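Local structure of 6-phospho-beta-d glycosidase (Streptococcus pyogenes, 5FOO) at residues H163-V168 and I222-P227; G295-H300 and L364-V369. The protein probably hydrolyses 6-phosphorylated beta-glucosides, as a family 1 retaining glycoside hydrolase, and reacts covalently with 6-phosphocyclophellitol. The protein carries 1 engineered substitution. One frame throughout, in Å; residues are numbered along the deposited sequence.

Both contacts are buried in the core, their centres 10 Å apart, and both join neighbouring strands where the (beta/alpha)8 barrel opens onto the 6-phosphocyclophellitol. Contact 1 ties the end of the fourth barrel strand, where 163-164 leads into helix 166-174, to strand 218-224; contact 2 pairs strands 293-297 and 362-367. Strands 218-224 and 293-297 are themselves adjacent, and Leu223 bonds through its backbone to Gly295 and Asn297, so the contacts are continuous around the barrel. Their chemistry differs: contact 1 brings a carboxylate that hydrogen-bonds to the ligand, whereas contact 2 brings the carboxylate joined to it covalently.

Contact 1: H163-V168 and I222-P227; sequences HNEPMV and ILNLTP. With JAZ (6-phosphocyclophellitol), chain G.
Asn164 and Ile222 form a parallel beta bridge. Its evidence is two backbone hydrogen bonds that both use Ile222, from Ile222 N to His163 O (3.0 Å) and from Glu165 N to Ile222 O (2.8 Å). Just beyond this bridge, Glu165 occupies the N-cap position of helix 166-174. Its side chain can be traced atom by atom. CB faces Asn224 ND2. With chi1 at -58°, CG stands beside the backbone N of Glu165 and comes within 3.2 Å of the same Asn224 ND2, which is also the neighbour of CD (3.4 Å). OE2 ends 2.6 Å from Asn224 ND2 and accepts its hydrogen bond on the anti side; the carboxylate and amide planes are only 20° apart, a nearly coplanar fit. OE2 has a second partner in the hydroxyl of Tyr299. The other oxygen, OE1, accepts a bond from Asn164 ND2 at 3.0 Å, also on its anti side, and one from the ligand hydroxyl O17, with OE1 to O17 measuring 3.1 Å. Asn164 ND2, Glu165 OE1 and O17 are thus linked pairwise by hydrogen bonds, the one from Asn164 ND2 to O17 being weak, while Asn164 OD1 is occupied by Asn297 ND2. Away from the pocket, Pro166 and Leu223 cross at about a right angle, CD against CD2, and Phe252 and Met253 of helix 235-258 add to this apolar layer. The bonds to O17 position the ligand through the hydroxyl on C4, next to the covalently attacked C5. Separately, Asn164, Glu165 and Pro166 spell the Asn-Glu-Pro motif of family 1, whose glutamate is the general acid/base in relatives; Glu165 CD lies 4.9 Å from Glu366 CD, consistent with the roughly 5 Å carboxylate spacing usual in retaining enzymes.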
ATOM      1  N   HIS A 163       0.674   7.828  -1.814  1.00 21.76           N
ATOM      2  CA  HIS A 163       1.379   6.881  -0.968  1.00 23.02           C
ATOM      3  C   HIS A 163       0.652   5.541  -0.957  1.00 24.82           C
ATOM      4  O   HIS A 163      -0.576   5.460  -1.143  1.00 23.76           O
ATOM      5  CB  HIS A 163       1.370   7.325   0.498  1.00 25.60           C
ATOM      6  CG  HIS A 163       1.855   8.719   0.769  1.00 23.81           C
ATOM      7  ND1 HIS A 163       3.165   9.075   0.656  1.00 29.19           N
ATOM      8  CD2 HIS A 163       1.223   9.795   1.248  1.00 24.18           C
ATOM      9  CE1 HIS A 163       3.330  10.331   1.011  1.00 26.02           C
ATOM     10  NE2 HIS A 163       2.156  10.797   1.362  1.00 28.26           N
ATOM     11  N   ASN A 164       1.416   4.489  -0.674  1.00 24.82           N
ATOM     12  CA  ASN A 164       0.874   3.280  -0.125  1.00 24.76           C
ATOM     13  C   ASN A 164       1.034   3.288   1.391  1.00 26.86           C
ATOM     14  O   ASN A 164       2.159   3.370   1.900  1.00 28.20           O
ATOM     15  CB  ASN A 164       1.622   2.082  -0.686  1.00 26.27           C
ATOM     16  CG  ASN A 164       1.139   0.782  -0.084  1.00 27.16           C
ATOM     17  OD1 ASN A 164       0.141   0.208  -0.527  1.00 30.43           O
ATOM     18  ND2 ASN A 164       1.836   0.319   0.938  1.00 28.49           N
ATOM     19  N   GLU A 165      -0.073   3.202   2.086  1.00 24.19           N
ATOM     20  CA  GLU A 165      -0.132   3.017   3.544  1.00 28.91           C
ATOM     21  C   GLU A 165       0.856   3.862   4.333  1.00 26.98           C
ATOM     22  O   GLU A 165       1.828   3.346   4.947  1.00 24.88           O
ATOM     23  CB  GLU A 165       0.008   1.548   3.922  1.00 28.78           C
ATOM     24  CG  GLU A 165      -1.017   0.624   3.334  1.00 30.64           C
ATOM     25  CD  GLU A 165      -0.589  -0.885   3.448  1.00 37.44           C
ATOM     26  OE1 GLU A 165       0.522  -1.393   2.955  1.00 34.35           O
ATOM     27  OE2 GLU A 165      -1.423  -1.585   4.017  1.00 33.95           O
ATOM     28  N   PRO A 166       0.614   5.167   4.320  1.00 25.18           N
ATOM     29  CA  PRO A 166       1.464   6.022   5.035  1.00 25.08           C
ATOM     30  C   PRO A 166       1.543   5.735   6.533  1.00 25.13           C
ATOM     31  O   PRO A 166       2.635   5.931   7.106  1.00 23.80           O
ATOM     32  CB  PRO A 166       0.936   7.401   4.712  1.00 23.93           C
ATOM     33  CG  PRO A 166      -0.486   7.205   4.437  1.00 24.96           C
ATOM     34  CD  PRO A 166      -0.464   5.915   3.663  1.00 25.55           C
ATOM     35  N   MET A 167       0.495   5.194   7.150  1.00 26.95           N
ATOM     36  CA  MET A 167       0.617   4.837   8.603  1.00 26.54           C
ATOM     37  C   MET A 167       1.587   3.673   8.838  1.00 26.96           C
ATOM     38  O   MET A 167       2.118   3.529   9.910  1.00 26.14           O
ATOM     39  CB  MET A 167      -0.754   4.501   9.238  1.00 27.23           C
ATOM     40  CG  MET A 167      -0.695   4.251  10.789  1.00 26.11           C
ATOM     41  SD  MET A 167       0.034   5.669  11.614  1.00 28.48           S
ATOM     42  CE  MET A 167      -1.405   6.664  11.806  1.00 31.38           C
ATOM     43  N   VAL A 168       1.764   2.796   7.850  1.00 25.96           N
ATOM     44  CA  VAL A 168       2.769   1.740   7.894  1.00 26.90           C
ATOM     45  C   VAL A 168       4.203   2.333   7.884  1.00 28.42           C
ATOM     46  O   VAL A 168       5.077   1.819   8.540  1.00 29.17           O
ATOM     47  CB  VAL A 168       2.587   0.675   6.782  1.00 27.35           C
ATOM     48  CG1 VAL A 168       3.707  -0.333   6.799  1.00 25.77           C
ATOM     49  CG2 VAL A 168       1.229  -0.045   6.940  1.00 28.48           C
ATOM     50  N   ILE A 222      -3.559   5.481  -1.009  1.00 27.20           N
ATOM     51  CA  ILE A 222      -3.882   4.105  -0.660  1.00 24.80           C
ATOM     52  C   ILE A 222      -3.760   3.961   0.842  1.00 25.96           C
ATOM     53  O   ILE A 222      -2.672   4.106   1.417  1.00 24.69           O
ATOM     54  CB  ILE A 222      -2.980   3.105  -1.406  1.00 25.99           C
ATOM     55  CG1 ILE A 222      -3.143   3.219  -2.933  1.00 29.46           C
ATOM     56  CG2 ILE A 222      -3.266   1.675  -0.980  1.00 25.38           C
ATOM     57  CD1 ILE A 222      -1.960   2.661  -3.692  1.00 30.77           C
ATOM     58  N   LEU A 223      -4.869   3.650   1.470  1.00 25.77           N
ATOM     59  CA  LEU A 223      -4.990   3.665   2.911  1.00 28.25           C
ATOM     60  C   LEU A 223      -5.503   2.325   3.417  1.00 32.86           C
ATOM     61  O   LEU A 223      -5.738   1.450   2.618  1.00 28.25           O
ATOM     62  CB  LEU A 223      -5.884   4.802   3.379  1.00 26.81           C
ATOM     63  CG  LEU A 223      -5.487   6.201   2.981  1.00 25.27           C
ATOM     64  CD1 LEU A 223      -6.459   7.195   3.566  1.00 27.28           C
ATOM     65  CD2 LEU A 223      -4.074   6.567   3.395  1.00 24.73           C
ATOM     66  N   ASN A 224      -5.550   2.148   4.750  1.00 47.17           N
ATOM     67  CA  ASN A 224      -6.198   0.991   5.439  1.00 40.46           C
ATOM     68  C   ASN A 224      -7.471   1.468   6.111  1.00 44.75           C
ATOM     69  O   ASN A 224      -7.521   2.528   6.798  1.00 45.99           O
ATOM     70  CB  ASN A 224      -5.290   0.411   6.501  1.00 46.21           C
ATOM     71  CG  ASN A 224      -4.369  -0.708   5.966  1.00 54.82           C
ATOM     72  OD1 ASN A 224      -4.756  -1.904   5.954  1.00 52.60           O
ATOM     73  ND2 ASN A 224      -3.114  -0.339   5.583  1.00 47.07           N
ATOM     74  N   LEU A 225      -8.539   0.728   5.909  1.00 35.47           N
ATOM     75  CA  LEU A 225      -9.723   0.994   6.687  1.00 40.50           C
ATOM     76  C   LEU A 225     -10.081  -0.281   7.496  1.00 33.80           C
ATOM     77  O   LEU A 225     -11.220  -0.461   7.903  1.00 36.49           O
ATOM     78  CB  LEU A 225     -10.834   1.478   5.754  1.00 43.19           C
ATOM     79  CG  LEU A 225     -11.964   2.430   6.145  1.00 42.71           C
ATOM     80  CD1 LEU A 225     -11.574   3.647   6.957  1.00 43.00           C
ATOM     81  CD2 LEU A 225     -12.618   2.882   4.859  1.00 49.05           C
ATOM     82  N   THR A 226      -9.096  -1.132   7.733  1.00 36.11           N
ATOM     83  CA  THR A 226      -9.296  -2.374   8.528  1.00 39.59           C
ATOM     84  C   THR A 226      -9.954  -2.046   9.884  1.00 36.30           C
ATOM     85  O   THR A 226      -9.463  -1.211  10.572  1.00 34.04           O
ATOM     86  CB  THR A 226      -7.969  -3.101   8.690  1.00 41.10           C
ATOM     87  OG1 THR A 226      -7.418  -3.391   7.387  1.00 40.84           O
ATOM     88  CG2 THR A 226      -8.128  -4.432   9.511  1.00 46.01           C
ATOM     89  N   PRO A 227     -11.136  -2.607  10.204  1.00 32.46           N
ATOM     90  CA  PRO A 227     -11.698  -2.325  11.478  1.00 35.09           C
ATOM     91  C   PRO A 227     -10.790  -2.802  12.644  1.00 34.80           C
ATOM     92  O   PRO A 227     -10.054  -3.782  12.476  1.00 30.47           O
ATOM     93  CB  PRO A 227     -12.983  -3.158  11.492  1.00 37.66           C
ATOM     94  CG  PRO A 227     -13.320  -3.323  10.057  1.00 39.17           C
ATOM     95  CD  PRO A 227     -11.956  -3.573   9.472  1.00 35.97           C
TER
HETATM   96  C2  JAZ G1464       3.490  -6.241   1.171  1.00 26.07           C
HETATM   97  C3  JAZ G1464       3.033  -4.982   0.403  1.00 26.17           C
HETATM   98  C4  JAZ G1464       2.093  -4.142   1.259  1.00 27.23           C
HETATM   99  C5  JAZ G1464       0.862  -4.917   1.709  1.00 27.97           C
HETATM  100  C6  JAZ G1464       1.265  -6.220   2.364  1.00 27.41           C
HETATM  101  C7  JAZ G1464       2.232  -7.035   1.504  1.00 27.03           C
HETATM  102  C8  JAZ G1464       2.517  -8.412   2.097  1.00 30.22           C
HETATM  103  O9  JAZ G1464       3.162  -8.207   3.351  1.00 31.84           O
HETATM  104  P10 JAZ G1464       4.209  -9.286   3.865  1.00 33.46           P
HETATM  105  O11 JAZ G1464       4.701  -8.716   5.148  1.00 38.26           O
HETATM  106  O12 JAZ G1464       5.169  -9.651   2.810  1.00 44.00           O
HETATM  107  O13 JAZ G1464       3.438 -10.514   4.080  1.00 33.99           O
HETATM  108  O14 JAZ G1464       1.800  -5.960   3.668  1.00 29.32           O
HETATM  109  O15 JAZ G1464       4.317  -7.069   0.346  1.00 26.66           O
HETATM  110  O16 JAZ G1464       4.191  -4.235   0.123  1.00 27.02           O
HETATM  111  O17 JAZ G1464       1.708  -2.974   0.555  1.00 29.49           O

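Contact 2: G295-H300 and L364-V369; sequences GLNFYH and LSENGV. With JAZ (6-phosphocyclophellitol), chain G.
Ser365 and Asn297 meet through a side-chain hydrogen bond, Ser365 OG donating to Asn297 OD1 at 2.7 Å from above the carbonyl plane. The hydroxyl reaches there because chi1 of 40° places OG between the backbone N and carbonyl carbon of Ser365. The backbones run parallel, with Ser365 N bonded to Leu296 O (2.9 Å) and Phe298 N to Glu366 O (3.1 Å). Glu366 takes another conformation: CG trans to its amide nitrogen (chi1 176°) and an extended chain send the carboxylate into the pocket, where OE2 is joined to ligand C5 by a covalent bond of 1.5 Å, identifying Glu366 as the nucleophile. Its other oxygen, OE1, lies 3.1 Å from Tyr299 CE1, obliquely to the ring, while ligand C6 sits over one face of that ring near its rim. Asn367 runs alongside Phe298, its ND2 at the ring edge and bonded almost straight to Phe298 O (2.8 Å, 170° at the hydrogen); its OD1 pairs with Tyr413. Further on, one water donates to both Tyr299 O and Gly368 O. On the outside of the barrel, Leu364 CD1 packs 3.9 Å from Phe298 CB. Leu296 and Phe298 rest on helix 344-356, Asn367 on helix 387-405, and strands 218-224 and 410-416 flank the pair.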
ATOM      1  N   GLY A 295      -7.592   4.002  -2.789  1.00 21.68           N
ATOM      2  CA  GLY A 295      -7.358   2.578  -2.671  1.00 26.03           C
ATOM      3  C   GLY A 295      -7.393   2.215  -1.212  1.00 24.54           C
ATOM      4  O   GLY A 295      -6.864   2.966  -0.356  1.00 27.18           O
ATOM      5  N   LEU A 296      -8.036   1.100  -0.925  1.00 25.33           N
ATOM      6  CA  LEU A 296      -8.130   0.575   0.411  1.00 27.68           C
ATOM      7  C   LEU A 296      -7.538  -0.810   0.426  1.00 26.30           C
ATOM      8  O   LEU A 296      -7.937  -1.641  -0.361  1.00 28.43           O
ATOM      9  CB  LEU A 296      -9.568   0.511   0.899  1.00 27.15           C
ATOM     10  CG  LEU A 296     -10.166   1.894   1.027  1.00 30.68           C
ATOM     11  CD1 LEU A 296     -11.554   1.752   1.605  1.00 31.87           C
ATOM     12  CD2 LEU A 296      -9.344   2.834   1.910  1.00 31.65           C
ATOM     13  N   ASN A 297      -6.543  -1.017   1.285  1.00 26.75           N
ATOM     14  CA  ASN A 297      -5.833  -2.291   1.413  1.00 27.15           C
ATOM     15  C   ASN A 297      -6.443  -3.115   2.519  1.00 28.28           C
ATOM     16  O   ASN A 297      -6.764  -2.604   3.593  1.00 28.83           O
ATOM     17  CB  ASN A 297      -4.325  -2.129   1.682  1.00 27.02           C
ATOM     18  CG  ASN A 297      -3.560  -1.496   0.515  1.00 27.58           C
ATOM     19  OD1 ASN A 297      -3.993  -1.476  -0.645  1.00 35.85           O
ATOM     20  ND2 ASN A 297      -2.414  -0.969   0.826  1.00 28.83           N
ATOM     21  N   PHE A 298      -6.643  -4.393   2.223  1.00 30.31           N
ATOM     22  CA  PHE A 298      -7.054  -5.351   3.244  1.00 31.23           C
ATOM     23  C   PHE A 298      -6.440  -6.744   3.056  1.00 29.30           C
ATOM     24  O   PHE A 298      -6.676  -7.420   2.055  1.00 29.13           O
ATOM     25  CB  PHE A 298      -8.586  -5.515   3.313  1.00 30.40           C
ATOM     26  CG  PHE A 298      -8.969  -6.462   4.351  1.00 28.89           C
ATOM     27  CD1 PHE A 298      -8.957  -6.057   5.677  1.00 31.15           C
ATOM     28  CD2 PHE A 298      -9.190  -7.776   4.036  1.00 28.72           C
ATOM     29  CE1 PHE A 298      -9.232  -6.968   6.671  1.00 33.45           C
ATOM     30  CE2 PHE A 298      -9.471  -8.691   4.997  1.00 29.41           C
ATOM     31  CZ  PHE A 298      -9.463  -8.303   6.327  1.00 33.18           C
ATOM     32  N   TYR A 299      -5.707  -7.193   4.056  1.00 27.52           N
ATOM     33  CA  TYR A 299      -5.119  -8.554   3.987  1.00 29.40           C
ATOM     34  C   TYR A 299      -5.037  -9.291   5.348  1.00 32.09           C
ATOM     35  O   TYR A 299      -4.787 -10.481   5.360  1.00 34.04           O
ATOM     36  CB  TYR A 299      -3.737  -8.503   3.320  1.00 30.07           C
ATOM     37  CG  TYR A 299      -2.899  -7.396   3.856  1.00 32.10           C
ATOM     38  CD1 TYR A 299      -3.019  -6.107   3.339  1.00 32.55           C
ATOM     39  CD2 TYR A 299      -2.014  -7.597   4.933  1.00 31.07           C
ATOM     40  CE1 TYR A 299      -2.278  -5.049   3.864  1.00 33.85           C
ATOM     41  CE2 TYR A 299      -1.277  -6.531   5.441  1.00 34.08           C
ATOM     42  CZ  TYR A 299      -1.425  -5.272   4.910  1.00 33.96           C
ATOM     43  OH  TYR A 299      -0.710  -4.197   5.359  1.00 42.01           O
ATOM     44  N   HIS A 300      -5.305  -8.605   6.452  1.00 36.84           N
ATOM     45  CA  HIS A 300      -5.817  -9.299   7.620  1.00 42.01           C
ATOM     46  C   HIS A 300      -6.524  -8.396   8.576  1.00 37.82           C
ATOM     47  O   HIS A 300      -6.184  -7.228   8.678  1.00 39.19           O
ATOM     48  CB  HIS A 300      -4.661  -9.979   8.368  1.00 42.45           C
ATOM     49  CG  HIS A 300      -3.658  -9.022   8.932  1.00 48.67           C
ATOM     50  ND1 HIS A 300      -3.832  -8.387  10.146  1.00 55.12           N
ATOM     51  CD2 HIS A 300      -2.460  -8.625   8.469  1.00 44.53           C
ATOM     52  CE1 HIS A 300      -2.780  -7.640  10.401  1.00 55.09           C
ATOM     53  NE2 HIS A 300      -1.925  -7.777   9.407  1.00 51.40           N
ATOM     54  N   LEU A 364     -10.433  -2.061  -3.839  1.00 28.25           N
ATOM     55  CA  LEU A 364      -9.682  -2.869  -2.901  1.00 28.16           C
ATOM     56  C   LEU A 364      -8.363  -3.105  -3.557  1.00 27.45           C
ATOM     57  O   LEU A 364      -8.236  -3.935  -4.465  1.00 29.32           O
ATOM     58  CB  LEU A 364     -10.396  -4.161  -2.614  1.00 30.78           C
ATOM     59  CG  LEU A 364      -9.788  -5.107  -1.571  1.00 34.55           C
ATOM     60  CD1 LEU A 364      -9.499  -4.389  -0.278  1.00 38.61           C
ATOM     61  CD2 LEU A 364     -10.775  -6.233  -1.302  1.00 37.92           C
ATOM     62  N   SER A 365      -7.365  -2.375  -3.083  1.00 26.60           N
ATOM     63  CA  SER A 365      -6.120  -2.162  -3.817  1.00 26.81           C
ATOM     64  C   SER A 365      -5.020  -3.153  -3.502  1.00 28.41           C
ATOM     65  O   SER A 365      -3.976  -3.173  -4.222  1.00 24.39           O
ATOM     66  CB  SER A 365      -5.628  -0.706  -3.587  1.00 28.46           C
ATOM     67  OG  SER A 365      -5.844  -0.331  -2.218  1.00 28.54           O
ATOM     68  N   GLU A 366      -5.227  -3.983  -2.472  1.00 26.07           N
ATOM     69  CA  GLU A 366      -4.220  -4.986  -2.129  1.00 28.09           C
ATOM     70  C   GLU A 366      -4.919  -6.062  -1.293  1.00 26.66           C
ATOM     71  O   GLU A 366      -5.302  -5.824  -0.183  1.00 26.56           O
ATOM     72  CB  GLU A 366      -3.089  -4.329  -1.301  1.00 26.29           C
ATOM     73  CG  GLU A 366      -2.005  -5.260  -0.768  1.00 30.85           C
ATOM     74  CD  GLU A 366      -1.144  -4.702   0.361  1.00 29.02           C
ATOM     75  OE1 GLU A 366      -1.546  -3.795   1.090  1.00 28.43           O
ATOM     76  OE2 GLU A 366       0.064  -5.276   0.527  1.00 30.61           O
ATOM     77  N   ASN A 367      -5.104  -7.233  -1.845  1.00 26.43           N
ATOM     78  CA  ASN A 367      -5.751  -8.294  -1.099  1.00 27.59           C
ATOM     79  C   ASN A 367      -5.087  -9.527  -1.585  1.00 26.22           C
ATOM     80  O   ASN A 367      -5.055  -9.724  -2.764  1.00 28.20           O
ATOM     81  CB  ASN A 367      -7.265  -8.342  -1.379  1.00 28.87           C
ATOM     82  CG  ASN A 367      -7.943  -9.487  -0.715  1.00 26.84           C
ATOM     83  OD1 ASN A 367      -8.394 -10.419  -1.366  1.00 28.87           O
ATOM     84  ND2 ASN A 367      -8.008  -9.435   0.589  1.00 27.45           N
ATOM     85  N   GLY A 368      -4.528 -10.332  -0.673  1.00 25.58           N
ATOM     86  CA  GLY A 368      -3.885 -11.581  -1.018  1.00 24.80           C
ATOM     87  C   GLY A 368      -3.465 -12.329   0.225  1.00 24.91           C
ATOM     88  O   GLY A 368      -3.692 -11.867   1.374  1.00 26.01           O
ATOM     89  N   VAL A 369      -2.899 -13.493  -0.027  1.00 25.77           N
ATOM     90  CA  VAL A 369      -2.467 -14.427   1.022  1.00 25.62           C
ATOM     91  C   VAL A 369      -1.099 -15.013   0.640  1.00 26.92           C
ATOM     92  O   VAL A 369      -0.854 -15.429  -0.509  1.00 26.98           O
ATOM     93  CB  VAL A 369      -3.495 -15.567   1.284  1.00 27.64           C
ATOM     94  CG1 VAL A 369      -3.699 -16.473   0.079  1.00 26.32           C
ATOM     95  CG2 VAL A 369      -3.042 -16.391   2.504  1.00 28.04           C
TER
HETATM   96  C2  JAZ G1464       3.490  -6.241   1.171  1.00 26.07           C
HETATM   97  C3  JAZ G1464       3.033  -4.982   0.403  1.00 26.17           C
HETATM   98  C4  JAZ G1464       2.093  -4.142   1.259  1.00 27.23           C
HETATM   99  C5  JAZ G1464       0.862  -4.917   1.709  1.00 27.97           C
HETATM  100  C6  JAZ G1464       1.265  -6.220   2.364  1.00 27.41           C
HETATM  101  C7  JAZ G1464       2.232  -7.035   1.504  1.00 27.03           C
HETATM  102  C8  JAZ G1464       2.517  -8.412   2.097  1.00 30.22           C
HETATM  103  O9  JAZ G1464       3.162  -8.207   3.351  1.00 31.84           O
HETATM  104  P10 JAZ G1464       4.209  -9.286   3.865  1.00 33.46           P
HETATM  105  O11 JAZ G1464       4.701  -8.716   5.148  1.00 38.26           O
HETATM  106  O12 JAZ G1464       5.169  -9.651   2.810  1.00 44.00           O
HETATM  107  O13 JAZ G1464       3.438 -10.514   4.080  1.00 33.99           O
HETATM  108  O14 JAZ G1464       1.800  -5.960   3.668  1.00 29.32           O
HETATM  109  O15 JAZ G1464       4.317  -7.069   0.346  1.00 26.66           O
HETATM  110  O16 JAZ G1464       4.191  -4.235   0.123  1.00 27.02           O
HETATM  111  O17 JAZ G1464       1.708  -2.974   0.555  1.00 29.49           O
HETATM  112  O   HOH W   1      -3.267 -12.276   3.916  1.00 28.45           O